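Local coordinates for protein R.Pab1 family restriction endonuclease (PDB 7CFA) that acts as a restriction DNA glycosylase of the R.PabI family, probably excising bases at its recognition sequence and so leading to DNA cleavage, at residues A[18-23]-A[76-81]; A[53-58]-A[223-228]; A[64-69]-A[229-234]; A[101-106]-A[214-219]; A[144-147]-A[152-155]. The protein carries 2 engineered substitutions. All blocks are in the same frame, centred on the assembly; numbering follows the deposited sequence.

Contact 1: A[18-23]-A[76-81]; sequences AGKIRI and LYELSD
Two flat groups of segment 76-81, the phenol of Tyr77 and the carboxylate of Glu78, receive the end of Lys20. One face of the Tyr77 ring is covered by its own neighbour, with Glu78 CG 3.5 Å above the plane and over the ring centre; the ammonium of Lys20 approaches the ring obliquely, and Lys20 CE stands 3.9 Å from Tyr77 OH. The carboxylate is met on the syn side of Glu78 OE1, where Lys20 NZ forms a salt bridge of 3.2 Å from 32° out of the carboxylate plane. Lys20 CE packs at 3.1 Å against Glu78 OE2. The two side chains arrive from opposite directions, Glu78 extended beyond CG, Lys20 folded at its last two torsions (chi3 59°, chi4 67°), which turns the amine back onto the acid. Glu78 occupies the N-cap position of helix 79-88, so the bridge ties the start of that helix to the chain just ahead of strand 21-27. Both charges have further partners: Gln52 O accepts from Lys20 NZ, while Gly54 N and Trp51 NE1 donate to Glu78 OE1 and OE2. One turn on, Ser80 OG accepts from Tyr77 N at 3.0 Å.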
# COMPACT_ATOMS: atom_id res chain seq x y z
N ALA A 18 -3.07 -12.49 3.64
CA ALA A 18 -3.56 -11.48 4.56
C ALA A 18 -2.98 -11.69 5.96
O ALA A 18 -3.69 -11.67 6.97
CB ALA A 18 -5.09 -11.45 4.59
N GLY A 19 -1.67 -11.91 5.99
CA GLY A 19 -0.97 -12.09 7.25
C GLY A 19 0.45 -11.58 7.20
O GLY A 19 0.87 -10.94 6.23
N LYS A 20 1.21 -11.88 8.26
CA LYS A 20 2.58 -11.42 8.39
C LYS A 20 3.56 -12.19 7.52
O LYS A 20 4.67 -11.70 7.27
CB LYS A 20 3.02 -11.51 9.86
CG LYS A 20 2.26 -10.58 10.79
CD LYS A 20 2.29 -11.10 12.23
CE LYS A 20 3.71 -11.25 12.75
NZ LYS A 20 4.39 -9.93 12.91
N ILE A 21 3.19 -13.39 7.06
CA ILE A 21 4.05 -14.23 6.24
C ILE A 21 3.51 -14.23 4.82
O ILE A 21 2.33 -14.54 4.59
CB ILE A 21 4.14 -15.66 6.78
CG1 ILE A 21 4.57 -15.66 8.25
CG2 ILE A 21 5.12 -16.47 5.95
CD1 ILE A 21 5.99 -15.21 8.47
N ARG A 22 4.37 -13.89 3.86
CA ARG A 22 4.01 -13.95 2.45
C ARG A 22 5.15 -14.59 1.67
O ARG A 22 6.32 -14.51 2.06
CB ARG A 22 3.71 -12.55 1.88
CG ARG A 22 2.51 -11.87 2.53
CD ARG A 22 2.09 -10.60 1.78
NE ARG A 22 3.14 -9.59 1.77
CZ ARG A 22 2.97 -8.35 1.31
NH1 ARG A 22 1.80 -7.97 0.83
NH2 ARG A 22 3.98 -7.48 1.34
N ILE A 23 4.80 -15.25 0.57
CA ILE A 23 5.76 -15.91 -0.31
C ILE A 23 5.83 -15.13 -1.61
O ILE A 23 4.80 -14.87 -2.24
CB ILE A 23 5.37 -17.38 -0.57
CG1 ILE A 23 5.18 -18.12 0.76
CG2 ILE A 23 6.43 -18.07 -1.42
CD1 ILE A 23 6.42 -18.18 1.61
N LEU A 76 7.57 -9.39 25.37
CA LEU A 76 8.43 -9.86 24.30
C LEU A 76 7.63 -10.68 23.29
O LEU A 76 6.63 -11.32 23.62
CB LEU A 76 9.57 -10.71 24.87
CG LEU A 76 10.49 -10.02 25.88
CD1 LEU A 76 11.65 -10.92 26.25
CD2 LEU A 76 10.99 -8.69 25.34
N TYR A 77 8.08 -10.64 22.04
CA TYR A 77 7.36 -11.27 20.95
C TYR A 77 8.29 -11.41 19.75
O TYR A 77 9.00 -10.46 19.41
CB TYR A 77 6.11 -10.45 20.58
CG TYR A 77 5.28 -11.01 19.45
CD1 TYR A 77 4.67 -12.25 19.56
CD2 TYR A 77 5.09 -10.28 18.28
CE1 TYR A 77 3.90 -12.76 18.53
CE2 TYR A 77 4.32 -10.78 17.25
CZ TYR A 77 3.73 -12.02 17.38
OH TYR A 77 2.97 -12.52 16.34
N GLU A 78 8.27 -12.59 19.13
CA GLU A 78 9.04 -12.86 17.92
C GLU A 78 10.52 -12.53 18.08
O GLU A 78 11.26 -13.29 18.71
CB GLU A 78 8.44 -12.11 16.73
CG GLU A 78 7.10 -12.69 16.29
CD GLU A 78 6.62 -12.13 14.96
OE1 GLU A 78 6.93 -10.96 14.65
OE2 GLU A 78 5.94 -12.88 14.23
N LEU A 79 10.95 -11.40 17.51
CA LEU A 79 12.38 -11.08 17.48
C LEU A 79 12.96 -10.99 18.88
O LEU A 79 14.00 -11.59 19.17
CB LEU A 79 12.60 -9.77 16.72
CG LEU A 79 14.04 -9.25 16.71
CD1 LEU A 79 14.97 -10.27 16.05
CD2 LEU A 79 14.13 -7.91 16.00
N SER A 80 12.30 -10.25 19.78
CA SER A 80 12.84 -10.09 21.12
C SER A 80 12.72 -11.37 21.94
O SER A 80 13.57 -11.64 22.80
CB SER A 80 12.14 -8.94 21.84
OG SER A 80 10.78 -9.25 22.09
N ASP A 81 11.69 -12.18 21.68
CA ASP A 81 11.59 -13.47 22.35
C ASP A 81 12.67 -14.43 21.88
O ASP A 81 13.17 -15.24 22.67
CB ASP A 81 10.21 -14.08 22.12
CG ASP A 81 10.04 -15.40 22.84
OD1 ASP A 81 10.22 -15.44 24.07
OD2 ASP A 81 9.72 -16.41 22.16

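Contact 2: A[53-58]-A[223-228]; sequences IGYDMV and NNHRYN. Engineered in segment 223-228: Asn228 (natural residue Asp).
Hydrogen bonds gather at the phenol oxygen of Tyr55, which meets two side chains one helical turn apart on helix 223-237. Tyr55 OH lies 2.4 Å from His225 ND1; either atom could be the donor, and a distance so short is doubtful in its exact value. Asn228, an engineered residue (Asp in the natural sequence), donates from ND2 to the same Tyr55 OH at 3.3 Å, nearly straight (165°) and with the oxygen in its amide plane. The amide's other end is held by the backbone, Asn228 OD1 accepting from Ala69 N.

Aromatic contact accompanies the polar one. The Tyr55 and His225 rings meet rim to rim, centroids 5.6 Å apart and planes at 77°. His225 ND1 lies at the edge of the Tyr55 ring, in its plane, and Tyr55 OH lies at the edge of the imidazole, near its plane. Phe218 packs edge-to-face with Tyr55.

Van der Waals contact completes the set: Asn228 CB sits 3.6 Å from Tyr55 CE1. With CG between the backbone N and carbonyl carbon (chi1 58°), the Tyr55 ring reaches from its loop to the helix, crossing His225 and Asn228 at about a right angle.

A phenol set between a histidine and the residue three positions later resembles the Tyr, His and Asp grouping of the R.PabI active site. The arrangement is therefore consistent with a catalytic centre; in the deposited chain an imidazole nitrogen and an amide N-H meet at the phenol oxygen.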
# COMPACT_ATOMS: atom_id res chain seq x y z
N ILE A 53 8.16 -8.97 10.63
CA ILE A 53 8.44 -9.43 11.98
C ILE A 53 8.37 -8.26 12.95
O ILE A 53 8.75 -7.13 12.62
CB ILE A 53 9.81 -10.13 12.03
CG1 ILE A 53 10.06 -10.75 13.41
CG2 ILE A 53 10.92 -9.16 11.66
CD1 ILE A 53 11.35 -11.54 13.49
N GLY A 54 7.88 -8.53 14.16
CA GLY A 54 7.86 -7.56 15.23
C GLY A 54 8.82 -7.93 16.35
O GLY A 54 9.48 -8.97 16.34
N TYR A 55 8.90 -7.03 17.33
CA TYR A 55 9.73 -7.26 18.50
C TYR A 55 8.98 -7.17 19.82
O TYR A 55 9.57 -7.44 20.87
CB TYR A 55 10.91 -6.26 18.53
CG TYR A 55 10.52 -4.80 18.51
CD1 TYR A 55 10.08 -4.17 19.67
CD2 TYR A 55 10.61 -4.05 17.35
CE1 TYR A 55 9.72 -2.83 19.66
CE2 TYR A 55 10.26 -2.71 17.33
CZ TYR A 55 9.81 -2.11 18.49
OH TYR A 55 9.46 -0.78 18.49
N ASP A 56 7.70 -6.82 19.81
CA ASP A 56 6.91 -6.81 21.03
C ASP A 56 5.44 -6.97 20.69
O ASP A 56 5.04 -6.99 19.52
CB ASP A 56 7.14 -5.53 21.85
CG ASP A 56 6.80 -4.28 21.08
OD1 ASP A 56 6.34 -4.38 19.92
OD2 ASP A 56 7.00 -3.18 21.64
N MET A 57 4.63 -7.10 21.74
CA MET A 57 3.19 -7.23 21.60
C MET A 57 2.53 -6.64 22.84
O MET A 57 3.07 -6.75 23.94
CB MET A 57 2.77 -8.69 21.41
CG MET A 57 1.27 -8.88 21.24
SD MET A 57 0.82 -10.50 20.58
CE MET A 57 1.61 -11.59 21.77
N VAL A 58 1.39 -5.98 22.64
CA VAL A 58 0.65 -5.41 23.76
C VAL A 58 0.27 -6.52 24.73
O VAL A 58 -0.34 -7.52 24.34
CB VAL A 58 -0.58 -4.64 23.27
CG1 VAL A 58 -1.41 -4.15 24.44
CG2 VAL A 58 -0.14 -3.47 22.39
N ASN A 223 12.52 7.33 17.29
CA ASN A 223 12.75 7.51 18.71
C ASN A 223 11.91 6.54 19.54
O ASN A 223 12.38 6.00 20.54
CB ASN A 223 12.47 8.95 19.12
CG ASN A 223 13.70 9.83 19.03
OD1 ASN A 223 14.82 9.38 19.29
ND2 ASN A 223 13.51 11.09 18.66
N ASN A 224 10.66 6.31 19.13
CA ASN A 224 9.82 5.35 19.84
C ASN A 224 10.40 3.94 19.73
O ASN A 224 10.45 3.21 20.73
CB ASN A 224 8.39 5.39 19.30
CG ASN A 224 7.67 6.68 19.65
OD1 ASN A 224 8.06 7.39 20.58
ND2 ASN A 224 6.62 7.00 18.90
N HIS A 225 10.83 3.55 18.53
CA HIS A 225 11.48 2.25 18.37
C HIS A 225 12.78 2.18 19.16
O HIS A 225 13.10 1.14 19.74
CB HIS A 225 11.74 1.96 16.89
CG HIS A 225 10.51 1.61 16.12
ND1 HIS A 225 9.70 0.54 16.44
CD2 HIS A 225 9.94 2.19 15.03
CE1 HIS A 225 8.70 0.47 15.59
NE2 HIS A 225 8.82 1.46 14.72
N ARG A 226 13.55 3.27 19.17
CA ARG A 226 14.76 3.31 19.98
C ARG A 226 14.45 3.05 21.45
O ARG A 226 15.12 2.25 22.11
CB ARG A 226 15.47 4.65 19.82
CG ARG A 226 16.83 4.72 20.50
CD ARG A 226 17.05 6.06 21.18
NE ARG A 226 16.91 7.18 20.26
CZ ARG A 226 17.92 7.73 19.59
NH1 ARG A 226 19.15 7.26 19.74
NH2 ARG A 226 17.70 8.75 18.77
N TYR A 227 13.42 3.73 21.97
CA TYR A 227 13.05 3.57 23.38
C TYR A 227 12.61 2.14 23.68
O TYR A 227 13.01 1.56 24.70
CB TYR A 227 11.94 4.56 23.74
CG TYR A 227 11.48 4.50 25.18
CD1 TYR A 227 12.05 5.32 26.14
CD2 TYR A 227 10.47 3.63 25.58
CE1 TYR A 227 11.64 5.28 27.46
CE2 TYR A 227 10.05 3.58 26.89
CZ TYR A 227 10.63 4.41 27.83
OH TYR A 227 10.22 4.35 29.14
N ASN A 228 11.81 1.54 22.79
CA ASN A 228 11.30 0.20 23.04
C ASN A 228 12.43 -0.83 23.03
O ASN A 228 12.49 -1.70 23.91
CB ASN A 228 10.23 -0.16 22.01
CG ASN A 228 8.97 0.66 22.17
OD1 ASN A 228 8.75 1.27 23.21
ND2 ASN A 228 8.15 0.69 21.13

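Contact 3: A[64-69]-A[229-234]; sequences GNFIGA and VLQIIE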
# COMPACT_ATOMS: atom_id res chain seq x y z
N GLY A 64 3.01 -8.67 31.31
CA GLY A 64 3.81 -7.58 30.78
C GLY A 64 5.27 -7.71 31.16
O GLY A 64 5.62 -8.17 32.24
N ASN A 65 6.14 -7.29 30.24
CA ASN A 65 7.58 -7.29 30.47
C ASN A 65 8.17 -5.90 30.59
O ASN A 65 9.15 -5.72 31.32
CB ASN A 65 8.30 -8.04 29.34
CG ASN A 65 7.97 -9.52 29.32
OD1 ASN A 65 7.65 -10.09 28.28
ND2 ASN A 65 8.07 -10.16 30.48
N PHE A 66 7.61 -4.91 29.89
CA PHE A 66 8.10 -3.54 29.95
C PHE A 66 6.98 -2.61 29.52
O PHE A 66 5.91 -3.05 29.08
CB PHE A 66 9.35 -3.35 29.08
CG PHE A 66 9.08 -3.45 27.60
CD1 PHE A 66 8.87 -2.31 26.84
CD2 PHE A 66 9.06 -4.68 26.97
CE1 PHE A 66 8.63 -2.40 25.48
CE2 PHE A 66 8.82 -4.78 25.61
CZ PHE A 66 8.61 -3.64 24.87
N ILE A 67 7.23 -1.31 29.64
CA ILE A 67 6.29 -0.27 29.22
C ILE A 67 6.90 0.46 28.04
O ILE A 67 7.99 1.04 28.15
CB ILE A 67 5.97 0.70 30.37
CG1 ILE A 67 5.35 -0.06 31.55
CG2 ILE A 67 5.03 1.79 29.89
CD1 ILE A 67 4.98 0.83 32.72
N GLY A 68 6.19 0.45 26.91
CA GLY A 68 6.70 1.02 25.68
C GLY A 68 6.71 2.54 25.69
O GLY A 68 6.33 3.21 26.65
N ALA A 69 7.18 3.10 24.56
CA ALA A 69 7.25 4.55 24.42
C ALA A 69 5.86 5.18 24.38
O ALA A 69 5.70 6.34 24.77
CB ALA A 69 8.03 4.91 23.16
N VAL A 229 13.33 -0.74 22.04
CA VAL A 229 14.45 -1.68 21.98
C VAL A 229 15.33 -1.53 23.22
O VAL A 229 15.79 -2.53 23.79
CB VAL A 229 15.25 -1.47 20.68
CG1 VAL A 229 16.51 -2.31 20.70
CG2 VAL A 229 14.40 -1.81 19.47
N LEU A 230 15.57 -0.30 23.66
CA LEU A 230 16.37 -0.09 24.86
C LEU A 230 15.69 -0.68 26.09
O LEU A 230 16.38 -1.22 26.98
CB LEU A 230 16.66 1.40 25.06
CG LEU A 230 17.71 2.00 24.12
CD1 LEU A 230 17.82 3.50 24.30
CD2 LEU A 230 19.06 1.33 24.33
N GLN A 231 14.36 -0.61 26.17
CA GLN A 231 13.65 -1.25 27.27
C GLN A 231 13.78 -2.77 27.18
O GLN A 231 13.87 -3.45 28.21
CB GLN A 231 12.18 -0.83 27.26
CG GLN A 231 11.94 0.64 27.56
CD GLN A 231 12.23 0.99 29.01
OE1 GLN A 231 12.01 0.19 29.91
NE2 GLN A 231 12.72 2.21 29.23
N ILE A 232 13.78 -3.31 25.97
CA ILE A 232 13.90 -4.76 25.79
C ILE A 232 15.29 -5.24 26.16
O ILE A 232 15.45 -6.27 26.82
CB ILE A 232 13.53 -5.14 24.34
CG1 ILE A 232 12.04 -4.90 24.10
CG2 ILE A 232 13.91 -6.58 24.04
CD1 ILE A 232 11.58 -5.24 22.70
N ILE A 233 16.33 -4.50 25.75
CA ILE A 233 17.69 -4.89 26.09
C ILE A 233 17.91 -4.86 27.59
O ILE A 233 18.52 -5.76 28.17
CB ILE A 233 18.71 -4.00 25.35
CG1 ILE A 233 18.60 -4.20 23.84
CG2 ILE A 233 20.12 -4.28 25.83
CD1 ILE A 233 19.56 -3.35 23.03
N GLU A 234 17.39 -3.82 28.26
CA GLU A 234 17.54 -3.72 29.71
C GLU A 234 16.81 -4.86 30.42
O GLU A 234 17.31 -5.39 31.42
CB GLU A 234 17.02 -2.37 30.19
CG GLU A 234 17.36 -2.04 31.64
CD GLU A 234 18.83 -1.74 31.84
OE1 GLU A 234 19.53 -1.44 30.85
OE2 GLU A 234 19.30 -1.80 33.00
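Strand 66-67, at the border of the small three-stranded antiparallel sheet, lays Phe66 against helix 223-237, where Gln231 and Ile232 receive it. The ring bridges two successive residues of the helix. Its CD1 side takes the beta carbon of the glutamine, with Phe66 CD1 3.7 Å from Gln231 CB. On the CE2 side it meets the longer isoleucine branch: Phe66 CE2 is 3.6 Å from Ile232 CG1, and Phe66 CZ is 4.0 Å from Ile232 CD1. Both partners come at the ring obliquely. Ile232 CG1 stands anti to its carbonyl carbon and CD1 continues outstretched (chi2 180°), which carries this branch to the aromatic carbons while CG2 is turned to Leu76 and Ser80.

The strand is irregular at this point. Asn65 and Phe66 both face Lys74 on strand 73-76, a classic beta bulge, and Phe66, the second of the two, directs its side chain at the helix. With chi1 at 68° its ring is turned to the helical residues.

Beyond the ring, Gln231 bends at chi2, and Gln231 CG approaches Ile67 O to 4.0 Å. The ring and amide planes are 25° apart, and no hydrogen bond crosses between the two segments. From the other side of the helix, Val229 and Ile233 pack on helices 94-106 and 208-219.

Contact 4: A[101-106]-A[214-219]; sequences KNFLEN and MLKIFG
Phe103 and Lys216 cross at about a right angle, the aliphatic middle of the lysine lying against one side of the ring. Lys216 CG is 3.5 Å from Phe103 CD2, and Lys216 CD is 3.6 Å from that same carbon, so the touching is done by methylenes that approach obliquely. The lysine leaves the helix with CG anti to the backbone N (chi1 -173°) and bends at chi3, which brings its ammonium round above the ring. Lys216 NZ then stands 5.3 Å from the Phe103 centroid and 6° off the ring normal, a long cation-pi geometry that can give at most a weak attraction.

Leu104 works next to this pair on bare backbone. Its CD2 methyl rests 3.6 Å from Gly219 C, while Leu104 CD1 is 4.0 Å from Gly219 CA; the branched tip thus lies on the main chain of a residue that has no side chain. The CD2 methyl also comes within 3.9 Å of Lys216 O.

The two helical segments run nearly parallel, with axes 10.2 Å apart at closest approach and crossing at -16°. Phe103 and Lys216 also pack on Ala128 and Ile130 of the second subunit, placing this edge of the pair at the dimer contact. Helix 223-237 borders the pair through Val229 and Leu230, which touch Leu104, and helix 208-219 turns Met214 and Ile217 to strand 166-175.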
# COMPACT_ATOMS: atom_id res chain seq x y z
N LYS A 101 23.29 -1.53 23.05
CA LYS A 101 22.75 -0.51 23.95
C LYS A 101 23.52 0.80 23.82
O LYS A 101 22.92 1.87 23.66
CB LYS A 101 22.78 -1.02 25.39
CG LYS A 101 22.29 -0.01 26.42
CD LYS A 101 22.37 -0.58 27.83
CE LYS A 101 21.98 0.46 28.87
NZ LYS A 101 22.07 -0.09 30.25
N ASN A 102 24.85 0.73 23.88
CA ASN A 102 25.65 1.94 23.75
C ASN A 102 25.51 2.56 22.37
O ASN A 102 25.56 3.79 22.23
CB ASN A 102 27.12 1.64 24.06
CG ASN A 102 27.35 1.27 25.51
OD1 ASN A 102 26.59 1.68 26.39
ND2 ASN A 102 28.39 0.48 25.77
N PHE A 103 25.34 1.73 21.33
CA PHE A 103 25.15 2.25 19.98
C PHE A 103 23.85 3.03 19.87
O PHE A 103 23.81 4.10 19.26
CB PHE A 103 25.19 1.11 18.97
CG PHE A 103 24.76 1.50 17.59
CD1 PHE A 103 25.63 2.14 16.73
CD2 PHE A 103 23.47 1.23 17.14
CE1 PHE A 103 25.24 2.51 15.46
CE2 PHE A 103 23.07 1.59 15.87
CZ PHE A 103 23.96 2.23 15.03
N LEU A 104 22.77 2.50 20.44
CA LEU A 104 21.48 3.17 20.34
C LEU A 104 21.42 4.41 21.22
O LEU A 104 20.68 5.35 20.92
CB LEU A 104 20.35 2.20 20.70
CG LEU A 104 20.22 1.00 19.76
CD1 LEU A 104 19.12 0.07 20.23
CD2 LEU A 104 19.97 1.46 18.34
N GLU A 105 22.20 4.43 22.31
CA GLU A 105 22.22 5.60 23.19
C GLU A 105 22.95 6.76 22.53
O GLU A 105 22.55 7.92 22.70
CB GLU A 105 22.86 5.25 24.53
CG GLU A 105 22.01 4.37 25.43
CD GLU A 105 22.70 4.02 26.73
OE1 GLU A 105 23.92 4.28 26.85
OE2 GLU A 105 22.04 3.48 27.64
N ASN A 106 24.02 6.48 21.79
CA ASN A 106 24.82 7.52 21.16
C ASN A 106 24.32 7.90 19.77
O ASN A 106 24.73 8.94 19.25
CB ASN A 106 26.28 7.09 21.07
CG ASN A 106 26.97 7.05 22.43
OD1 ASN A 106 26.71 7.89 23.29
ND2 ASN A 106 27.84 6.07 22.62
N MET A 214 19.29 -7.31 13.52
CA MET A 214 17.95 -6.83 13.21
C MET A 214 17.37 -6.02 14.36
O MET A 214 16.66 -5.03 14.13
CB MET A 214 17.04 -8.01 12.87
CG MET A 214 15.79 -7.63 12.10
SD MET A 214 14.70 -9.05 11.88
CE MET A 214 15.91 -10.32 11.51
N LEU A 215 17.66 -6.42 15.60
CA LEU A 215 17.26 -5.62 16.74
C LEU A 215 17.90 -4.24 16.70
O LEU A 215 17.24 -3.23 16.98
CB LEU A 215 17.63 -6.34 18.04
CG LEU A 215 17.06 -5.72 19.32
CD1 LEU A 215 15.55 -5.89 19.36
CD2 LEU A 215 17.71 -6.32 20.56
N LYS A 216 19.18 -4.18 16.33
CA LYS A 216 19.86 -2.89 16.22
C LYS A 216 19.24 -2.02 15.14
O LYS A 216 19.15 -0.80 15.31
CB LYS A 216 21.35 -3.11 15.94
CG LYS A 216 22.18 -1.84 15.96
CD LYS A 216 23.66 -2.12 15.82
CE LYS A 216 23.99 -2.70 14.45
NZ LYS A 216 25.46 -2.86 14.26
N ILE A 217 18.78 -2.62 14.04
CA ILE A 217 18.17 -1.84 12.96
C ILE A 217 16.83 -1.28 13.40
O ILE A 217 16.50 -0.13 13.09
CB ILE A 217 18.05 -2.70 11.69
CG1 ILE A 217 19.44 -3.03 11.14
CG2 ILE A 217 17.21 -1.99 10.64
CD1 ILE A 217 19.42 -3.96 9.96
N PHE A 218 16.03 -2.07 14.13
CA PHE A 218 14.81 -1.53 14.71
C PHE A 218 15.11 -0.33 15.60
O PHE A 218 14.37 0.66 15.59
CB PHE A 218 14.08 -2.61 15.52
CG PHE A 218 13.11 -3.43 14.72
CD1 PHE A 218 11.91 -2.90 14.28
CD2 PHE A 218 13.40 -4.76 14.42
CE1 PHE A 218 11.02 -3.66 13.55
CE2 PHE A 218 12.51 -5.53 13.69
CZ PHE A 218 11.32 -4.98 13.25
N GLY A 219 16.21 -0.39 16.34
CA GLY A 219 16.55 0.67 17.29
C GLY A 219 16.84 2.01 16.66
O GLY A 219 16.80 3.03 17.36

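Contact 5: A[144-147]-A[152-155]; sequences YQFN and LSEI
Phe146 reaches across the end of a beta hairpin to Leu152 and Ser153. From CB the side chain sets out with CG anti to the carbonyl carbon (chi1 -63°), and this turn brings the edge of the ring up to the opposing strand. CD1 comes first, with Phe146 CD1 3.7 Å from Leu152 CA, and Leu152 N lies at the ring edge, in its plane. Next along, Phe146 CE1 is 3.6 Å from Ser153 N, which approaches obliquely. At the tip, Phe146 CZ stands 3.9 Å from Ser153 OG. One face of the ring is covered by Tyr144, whose CD2 sits 3.7 Å above the plane and over the centre, while Tyr144 presents its edge in that approach. Outside the hairpin, Ile210 and Glu213 of helix 208-219 also pack on Phe146.

Next to the rings, strands 130-145 and 152-159 are joined in antiparallel register. Tyr144 and Ser153 form a hydrogen-bonded pair: Tyr144 N donates to Ser153 O at 2.8 Å and 173°, and Ser153 N returns the bond to Tyr144 O at 3.1 Å. Gln145 and Leu152 form the adjoining non-hydrogen-bonded pair, their side chains on the other face of the sheet.

Tyr144 O also receives a CA-H contact from Leu152 CA at 3.4 Å. The peptide groups of the Tyr144-Ser153 pair thus satisfy one another beside an aromatic edge, while the tyrosine's own polar end turns out of the hairpin to bond Glu213.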
# COMPACT_ATOMS: atom_id res chain seq x y z
N TYR A 144 19.00 -4.14 3.89
CA TYR A 144 20.19 -4.51 4.64
C TYR A 144 20.53 -5.96 4.33
O TYR A 144 19.70 -6.85 4.53
CB TYR A 144 20.00 -4.31 6.14
CG TYR A 144 21.24 -4.66 6.94
CD1 TYR A 144 22.30 -3.77 7.03
CD2 TYR A 144 21.35 -5.88 7.59
CE1 TYR A 144 23.44 -4.09 7.75
CE2 TYR A 144 22.48 -6.20 8.31
CZ TYR A 144 23.52 -5.30 8.39
OH TYR A 144 24.65 -5.62 9.11
N GLN A 145 21.74 -6.18 3.83
CA GLN A 145 22.22 -7.53 3.52
C GLN A 145 23.03 -8.03 4.71
O GLN A 145 24.11 -7.50 5.00
CB GLN A 145 23.05 -7.52 2.24
CG GLN A 145 23.66 -8.87 1.89
CD GLN A 145 22.60 -9.92 1.61
OE1 GLN A 145 22.49 -10.92 2.32
NE2 GLN A 145 21.82 -9.70 0.55
N PHE A 146 22.51 -9.03 5.40
CA PHE A 146 23.24 -9.63 6.51
C PHE A 146 24.47 -10.37 5.98
O PHE A 146 24.59 -10.66 4.79
CB PHE A 146 22.34 -10.58 7.30
CG PHE A 146 21.17 -9.90 7.96
CD1 PHE A 146 19.94 -9.83 7.33
CD2 PHE A 146 21.31 -9.33 9.22
CE1 PHE A 146 18.86 -9.21 7.94
CE2 PHE A 146 20.24 -8.70 9.83
CZ PHE A 146 19.02 -8.64 9.19
N ASN A 147 25.41 -10.65 6.89
CA ASN A 147 26.63 -11.34 6.49
C ASN A 147 26.33 -12.68 5.85
O ASN A 147 27.04 -13.11 4.94
CB ASN A 147 27.55 -11.52 7.70
CG ASN A 147 28.17 -10.21 8.15
OD1 ASN A 147 28.44 -9.32 7.34
ND2 ASN A 147 28.38 -10.07 9.46
N LEU A 152 18.09 -11.21 4.33
CA LEU A 152 18.07 -9.76 4.16
C LEU A 152 16.83 -9.22 4.85
O LEU A 152 15.86 -9.94 5.09
CB LEU A 152 18.10 -9.35 2.68
CG LEU A 152 16.88 -9.63 1.80
CD1 LEU A 152 15.86 -8.49 1.83
CD2 LEU A 152 17.32 -9.90 0.36
N SER A 153 16.88 -7.93 5.16
CA SER A 153 15.71 -7.21 5.66
C SER A 153 15.51 -5.97 4.81
O SER A 153 16.48 -5.32 4.39
CB SER A 153 15.86 -6.83 7.14
OG SER A 153 16.93 -5.92 7.33
N GLU A 154 14.25 -5.64 4.54
CA GLU A 154 13.90 -4.47 3.76
C GLU A 154 12.92 -3.60 4.54
O GLU A 154 11.98 -4.11 5.15
CB GLU A 154 13.31 -4.85 2.40
CG GLU A 154 12.22 -5.90 2.44
CD GLU A 154 11.79 -6.33 1.05
OE1 GLU A 154 12.35 -5.81 0.07
OE2 GLU A 154 10.89 -7.19 0.94
N ILE A 155 13.17 -2.30 4.52
CA ILE A 155 12.35 -1.32 5.23
C ILE A 155 11.59 -0.50 4.20
O ILE A 155 12.20 0.22 3.40
CB ILE A 155 13.21 -0.43 6.14
CG1 ILE A 155 13.95 -1.28 7.17
CG2 ILE A 155 12.33 0.61 6.84
CD1 ILE A 155 14.92 -0.51 8.03

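The segments of contacts 1, 2 and 3 alternate along the chain, crossing one another, and contacts 2 and 3, with centres about 8 Å apart, share helix 223-237 and the small three-stranded sheet. Contact 4 is nested inside the loops that those two close, and contact 5 inside that of contact 4. Helix 208-219 links these inner ones: Ile217 of contact 4 touches Tyr144 of contact 5. Contacts 1 and 5 both reach the seven-stranded antiparallel sheet, about 16 Å apart between centres and without touching. Helix 223-237 thus carries part of the probable active-site grouping of contact 2 and packs on the small sheet in contact 3, while the second subunit lies beside contacts 4 and 5.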